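Local structure of alginate lyase, family PL7 (Zobellia galactanivorans, 3ZPY) at residues S3-I17 with Y42-E56. The protein probably cleaves alginate as a polysaccharide lyase of family PL7, this chain being the catalytic domain of a longer protein. Residues are numbered along the deposited sequence; the frame is centred on the assembly and turned at random.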
loop_
_atom_site.group_PDB
_atom_site.type_symbol
_atom_site.label_atom_id
_atom_site.label_comp_id
_atom_site.label_asym_id
_atom_site.label_seq_id
_atom_site.Cartn_x
_atom_site.Cartn_y
_atom_site.Cartn_z
ATOM N N SER A 3 14.449 5.537 -14.927
ATOM C CA SER A 3 13.198 5.964 -14.320
ATOM C C SER A 3 12.713 4.938 -13.271
ATOM O O SER A 3 12.945 3.751 -13.362
ATOM C CB SER A 3 12.098 6.112 -15.380
ATOM O OG SER A 3 11.653 4.860 -15.850
ATOM N N PRO A 4 11.867 5.420 -12.352
ATOM C CA PRO A 4 11.281 4.478 -11.373
ATOM C C PRO A 4 10.514 3.328 -12.096
ATOM O O PRO A 4 10.596 2.146 -11.689
ATOM C CB PRO A 4 10.398 5.404 -10.495
ATOM C CG PRO A 4 11.057 6.750 -10.589
ATOM C CD PRO A 4 11.594 6.833 -11.995
ATOM N N ALA A 5 9.716 3.662 -13.118
ATOM C CA ALA A 5 8.944 2.622 -13.785
ATOM C C ALA A 5 9.850 1.563 -14.429
ATOM O O ALA A 5 9.588 0.368 -14.356
ATOM C CB ALA A 5 7.999 3.257 -14.813
ATOM N N SER A 6 10.963 2.024 -14.995
ATOM C CA SER A 6 11.954 1.092 -15.616
ATOM C C SER A 6 12.653 0.203 -14.529
ATOM O O SER A 6 12.748 -1.005 -14.685
ATOM C CB SER A 6 13.009 1.931 -16.383
ATOM O OG SER A 6 12.461 2.400 -17.581
ATOM N N VAL A 7 13.077 0.820 -13.410
ATOM C CA VAL A 7 13.742 0.073 -12.349
ATOM C C VAL A 7 12.797 -0.992 -11.780
ATOM O O VAL A 7 13.216 -2.134 -11.508
ATOM C CB VAL A 7 14.294 1.034 -11.266
ATOM C CG1 VAL A 7 14.662 0.253 -10.024
ATOM C CG2 VAL A 7 15.430 1.900 -11.850
ATOM N N LEU A 8 11.498 -0.640 -11.559
ATOM C CA LEU A 8 10.580 -1.551 -10.922
ATOM C C LEU A 8 9.961 -2.529 -11.939
ATOM O O LEU A 8 9.377 -3.570 -11.554
ATOM C CB LEU A 8 9.508 -0.743 -10.208
ATOM C CG LEU A 8 8.729 -1.454 -9.110
ATOM C CD1 LEU A 8 9.552 -2.028 -7.944
ATOM C CD2 LEU A 8 7.654 -0.457 -8.545
ATOM N N GLY A 9 10.096 -2.216 -13.232
ATOM C CA GLY A 9 9.515 -3.085 -14.288
ATOM C C GLY A 9 8.017 -2.985 -14.425
ATOM O O GLY A 9 7.345 -4.000 -14.657
ATOM N N ILE A 10 7.468 -1.798 -14.250
ATOM C CA ILE A 10 5.975 -1.587 -14.268
ATOM C C ILE A 10 5.626 -0.810 -15.530
ATOM O O ILE A 10 6.445 -0.110 -16.092
ATOM C CB ILE A 10 5.430 -0.853 -12.994
ATOM C CG1 ILE A 10 6.114 0.529 -12.791
ATOM C CG2 ILE A 10 5.637 -1.768 -11.730
ATOM C CD1 ILE A 10 5.479 1.301 -11.646
ATOM N N THR A 11 4.372 -0.919 -15.968
ATOM C CA THR A 11 3.928 -0.191 -17.164
ATOM C C THR A 11 2.457 0.249 -16.856
ATOM O O THR A 11 1.866 -0.315 -15.929
ATOM C CB THR A 11 3.906 -1.116 -18.413
ATOM O OG1 THR A 11 2.846 -2.110 -18.194
ATOM C CG2 THR A 11 5.292 -1.772 -18.647
ATOM N N ALA A 12 1.892 1.163 -17.634
ATOM C CA ALA A 12 0.525 1.635 -17.362
ATOM C C ALA A 12 -0.472 0.450 -17.488
ATOM O O ALA A 12 -1.515 0.368 -16.804
ATOM C CB ALA A 12 0.170 2.769 -18.317
ATOM N N ASN A 13 -0.138 -0.489 -18.333
ATOM C CA ASN A 13 -0.964 -1.599 -18.535
ATOM C C ASN A 13 -0.977 -2.645 -17.358
ATOM O O ASN A 13 -1.928 -3.434 -17.205
ATOM C CB ASN A 13 -0.823 -2.139 -19.926
ATOM C CG ASN A 13 -1.809 -1.475 -20.909
ATOM O OD1 ASN A 13 -2.342 -2.147 -21.780
ATOM N ND2 ASN A 13 -2.131 -0.149 -20.700
ATOM N N THR A 14 0.050 -2.580 -16.461
ATOM C CA THR A 14 0.125 -3.474 -15.294
ATOM C C THR A 14 -0.131 -2.788 -13.903
ATOM O O THR A 14 -0.506 -3.476 -12.957
ATOM C CB THR A 14 1.457 -4.309 -15.258
ATOM O OG1 THR A 14 2.556 -3.398 -15.275
ATOM C CG2 THR A 14 1.528 -5.241 -16.456
ATOM N N TRP A 15 0.171 -1.498 -13.809
ATOM C CA TRP A 15 -0.050 -0.754 -12.548
ATOM C C TRP A 15 -0.370 0.704 -12.862
ATOM O O TRP A 15 0.253 1.305 -13.722
ATOM C CB TRP A 15 1.184 -0.738 -11.668
ATOM C CG TRP A 15 1.659 -2.103 -11.228
ATOM C CD1 TRP A 15 2.590 -2.924 -11.880
ATOM C CD2 TRP A 15 1.238 -2.836 -10.030
ATOM N NE1 TRP A 15 2.719 -4.098 -11.207
ATOM C CE2 TRP A 15 1.919 -4.100 -10.079
ATOM C CE3 TRP A 15 0.310 -2.583 -8.975
ATOM C CZ2 TRP A 15 1.754 -5.049 -9.083
ATOM C CZ3 TRP A 15 0.148 -3.526 -7.998
ATOM C CH2 TRP A 15 0.861 -4.743 -8.035
ATOM N N LYS A 16 -1.381 1.251 -12.173
ATOM C CA LYS A 16 -1.642 2.648 -12.192
ATOM C C LYS A 16 -0.941 3.284 -10.971
ATOM O O LYS A 16 -0.963 2.744 -9.859
ATOM C CB LYS A 16 -3.166 2.858 -12.090
ATOM C CG LYS A 16 -3.631 4.278 -11.838
ATOM C CD LYS A 16 -5.188 4.392 -12.047
ATOM C CE LYS A 16 -5.764 3.939 -13.439
ATOM N NZ LYS A 16 -7.249 4.097 -13.860
ATOM N N ILE A 17 -0.382 4.475 -11.205
ATOM C CA ILE A 17 0.385 5.187 -10.162
ATOM C C ILE A 17 -0.479 6.279 -9.536
ATOM O O ILE A 17 -0.841 7.240 -10.217
ATOM C CB ILE A 17 1.662 5.801 -10.753
ATOM C CG1 ILE A 17 2.542 4.723 -11.310
ATOM C CG2 ILE A 17 2.447 6.503 -9.640
ATOM C CD1 ILE A 17 3.650 5.338 -12.193
ATOM N N TYR A 42 4.097 8.162 -18.008
ATOM C CA TYR A 42 4.291 7.068 -17.123
ATOM C C TYR A 42 5.782 6.628 -17.001
ATOM O O TYR A 42 6.290 6.495 -15.851
ATOM C CB TYR A 42 3.466 5.846 -17.637
ATOM C CG TYR A 42 3.385 4.703 -16.644
ATOM C CD1 TYR A 42 4.442 3.812 -16.449
ATOM C CD2 TYR A 42 2.243 4.579 -15.878
ATOM C CE1 TYR A 42 4.314 2.754 -15.544
ATOM C CE2 TYR A 42 2.083 3.530 -14.957
ATOM C CZ TYR A 42 3.136 2.634 -14.757
ATOM O OH TYR A 42 2.958 1.615 -13.838
ATOM N N ASN A 43 6.472 6.393 -18.157
ATOM C CA ASN A 43 7.779 5.780 -18.049
ATOM C C ASN A 43 8.854 6.781 -17.701
ATOM O O ASN A 43 9.972 6.369 -17.532
ATOM C CB ASN A 43 8.177 5.019 -19.331
ATOM C CG ASN A 43 9.500 4.147 -19.149
ATOM O OD1 ASN A 43 9.657 3.355 -18.162
ATOM N ND2 ASN A 43 10.427 4.284 -20.110
ATOM N N THR A 44 8.577 8.063 -17.650
ATOM C CA THR A 44 9.535 9.056 -17.118
ATOM C C THR A 44 9.159 9.681 -15.782
ATOM O O THR A 44 9.959 10.431 -15.222
ATOM C CB THR A 44 9.843 10.147 -18.130
ATOM O OG1 THR A 44 8.639 10.874 -18.421
ATOM C CG2 THR A 44 10.295 9.615 -19.449
ATOM N N TYR A 45 7.986 9.355 -15.259
ATOM C CA TYR A 45 7.578 10.014 -14.017
ATOM C C TYR A 45 8.543 9.772 -12.847
ATOM O O TYR A 45 8.811 8.614 -12.478
ATOM C CB TYR A 45 6.172 9.561 -13.601
ATOM C CG TYR A 45 5.716 10.182 -12.303
ATOM C CD1 TYR A 45 5.797 11.562 -12.086
ATOM C CD2 TYR A 45 5.326 9.378 -11.248
ATOM C CE1 TYR A 45 5.388 12.122 -10.881
ATOM C CE2 TYR A 45 4.957 9.923 -10.020
ATOM C CZ TYR A 45 5.034 11.278 -9.818
ATOM O OH TYR A 45 4.633 11.825 -8.595
ATOM N N SER A 46 8.954 10.874 -12.192
ATOM C CA SER A 46 9.774 10.816 -10.995
ATOM C C SER A 46 9.598 12.164 -10.308
ATOM O O SER A 46 9.709 13.200 -10.965
ATOM C CB SER A 46 11.254 10.548 -11.366
ATOM O OG SER A 46 12.050 10.410 -10.208
ATOM N N ASP A 47 9.497 12.100 -8.967
ATOM C CA ASP A 47 9.444 13.307 -8.208
ATOM C C ASP A 47 10.094 12.950 -6.875
ATOM O O ASP A 47 9.581 12.114 -6.145
ATOM C CB ASP A 47 7.992 13.763 -7.999
ATOM C CG ASP A 47 7.850 15.028 -7.198
ATOM O OD1 ASP A 47 8.775 15.462 -6.455
ATOM O OD2 ASP A 47 6.773 15.639 -7.278
ATOM N N ASP A 48 11.195 13.596 -6.541
ATOM C CA ASP A 48 11.876 13.248 -5.295
ATOM C C ASP A 48 11.104 13.499 -4.064
ATOM O O ASP A 48 11.466 12.958 -3.022
ATOM C CB ASP A 48 13.176 14.099 -5.201
ATOM C CG ASP A 48 14.257 13.634 -6.145
ATOM O OD1 ASP A 48 14.008 12.609 -6.905
ATOM O OD2 ASP A 48 15.354 14.311 -6.195
ATOM N N ASN A 49 9.973 14.228 -4.162
ATOM C CA ASN A 49 9.197 14.421 -2.956
ATOM C C ASN A 49 8.311 13.171 -2.658
ATOM O O ASN A 49 7.847 12.989 -1.540
ATOM C CB ASN A 49 8.263 15.597 -3.082
ATOM C CG ASN A 49 8.977 16.955 -2.944
ATOM O OD1 ASN A 49 8.737 17.858 -3.747
ATOM N ND2 ASN A 49 9.956 17.013 -2.081
ATOM N N TYR A 50 8.003 12.378 -3.711
ATOM C CA TYR A 50 6.937 11.336 -3.639
ATOM C C TYR A 50 7.289 9.948 -4.143
ATOM O O TYR A 50 6.866 8.945 -3.570
ATOM C CB TYR A 50 5.693 11.773 -4.444
ATOM C CG TYR A 50 5.095 13.083 -3.965
ATOM C CD1 TYR A 50 4.738 13.284 -2.598
ATOM C CD2 TYR A 50 4.969 14.158 -4.844
ATOM C CE1 TYR A 50 4.241 14.509 -2.219
ATOM C CE2 TYR A 50 4.461 15.390 -4.466
ATOM C CZ TYR A 50 4.110 15.578 -3.141
ATOM O OH TYR A 50 3.573 16.782 -2.743
ATOM N N PHE A 51 7.951 9.901 -5.291
ATOM C CA PHE A 51 8.015 8.681 -6.086
ATOM C C PHE A 51 9.279 8.766 -6.902
ATOM O O PHE A 51 9.332 9.530 -7.894
ATOM C CB PHE A 51 6.749 8.583 -7.012
ATOM C CG PHE A 51 6.724 7.303 -7.850
ATOM C CD1 PHE A 51 6.311 6.085 -7.295
ATOM C CD2 PHE A 51 7.083 7.345 -9.185
ATOM C CE1 PHE A 51 6.261 4.940 -8.074
ATOM C CE2 PHE A 51 7.006 6.215 -9.953
ATOM C CZ PHE A 51 6.601 5.028 -9.422
ATOM N N TYR A 52 10.298 7.947 -6.514
ATOM C CA TYR A 52 11.613 8.123 -7.095
ATOM C C TYR A 52 12.385 6.848 -6.972
ATOM O O TYR A 52 11.983 5.922 -6.302
ATOM C CB TYR A 52 12.344 9.359 -6.497
ATOM C CG TYR A 52 12.612 9.282 -5.013
ATOM C CD1 TYR A 52 13.792 8.681 -4.576
ATOM C CD2 TYR A 52 11.684 9.736 -4.071
ATOM C CE1 TYR A 52 14.082 8.583 -3.212
ATOM C CE2 TYR A 52 11.916 9.596 -2.676
ATOM C CZ TYR A 52 13.155 9.033 -2.306
ATOM O OH TYR A 52 13.431 8.885 -0.988
ATOM N N THR A 53 13.562 6.856 -7.582
ATOM C CA THR A 53 14.414 5.627 -7.521
ATOM C C THR A 53 15.883 5.952 -7.294
ATOM O O THR A 53 16.335 7.055 -7.700
ATOM C CB THR A 53 14.231 4.724 -8.786
ATOM O OG1 THR A 53 14.940 3.509 -8.596
ATOM C CG2 THR A 53 14.687 5.436 -10.051
ATOM N N ASP A 54 16.634 4.974 -6.741
ATOM C CA ASP A 54 18.107 5.037 -6.741
ATOM C C ASP A 54 18.702 3.984 -7.591
ATOM O O ASP A 54 19.910 3.777 -7.514
ATOM C CB ASP A 54 18.630 4.928 -5.274
ATOM C CG ASP A 54 18.247 3.570 -4.623
ATOM O OD1 ASP A 54 17.629 2.728 -5.347
ATOM O OD2 ASP A 54 18.537 3.395 -3.425
ATOM N N GLY A 55 17.922 3.373 -8.498
ATOM C CA GLY A 55 18.383 2.319 -9.410
ATOM C C GLY A 55 18.254 0.952 -8.793
ATOM O O GLY A 55 18.406 -0.049 -9.505
ATOM N N GLU A 56 18.015 0.838 -7.490
ATOM C CA GLU A 56 17.784 -0.469 -6.885
ATOM C C GLU A 56 16.318 -0.498 -6.409
ATOM O O GLU A 56 15.591 -1.457 -6.731
ATOM C CB GLU A 56 18.703 -0.643 -5.687
ATOM C CG GLU A 56 18.421 -1.893 -4.856
ATOM C CD GLU A 56 19.315 -2.043 -3.612
ATOM O OE1 GLU A 56 20.260 -1.218 -3.415
ATOM O OE2 GLU A 56 19.046 -2.978 -2.787
HETATM O O HOH W 1 8.683 6.245 -13.933
HETATM O O HOH W 2 6.989 1.974 -17.944
#
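Ile-17 joins two aromatic rings: its CD1 sits over one face of Tyr-42, 3.9 Å from the ring centroid in a CH-pi contact, while its CG2 covers a face of Phe-51. On the other face of Tyr-42 lies the backbone at Thr-11 and Ala-12, with Ala-12 N 3.4 Å above the ring plane, so the phenol is sandwiched between chain and side chain. Pro-4 extends this core, its CB packing 3.5 Å from Phe-51 CE2, and Val-58 of the next strand touches both residues. With CG anti to the backbone N (chi1 -169°), the tyrosine is directed into segment 3-17, where its OH donates to Trp-15 O at 2.7 Å, from above the carbonyl plane. An alanine in place of Tyr-42 would probably open a gap between Ile-17 and Ala-12 and cost Trp-15 O this donor. Farther out, Val-7 and Thr-53 meet tip to tip, the threonine OG1 also bonding within its own turn and to Trp-57. At the polar edge Ser-3 does double duty: its OG caps helix 4-8 by accepting from Ser-6 N and donates to Asn-43 O, 2.8 Å away. One water links Ala-5 N to the carbonyls of Tyr-42 and Tyr-45; a second connects Ile-10 O with Asn-43 OD1. A Schellman motif with Gly-9 at C-prime ends the helix. The whole illustrates how a short N-terminal helix, capped at both ends, can pack against an edge strand, here 51-53, at the border of the two antiparallel sheets of the concanavalin-like beta-jelly roll of PL7 lyases.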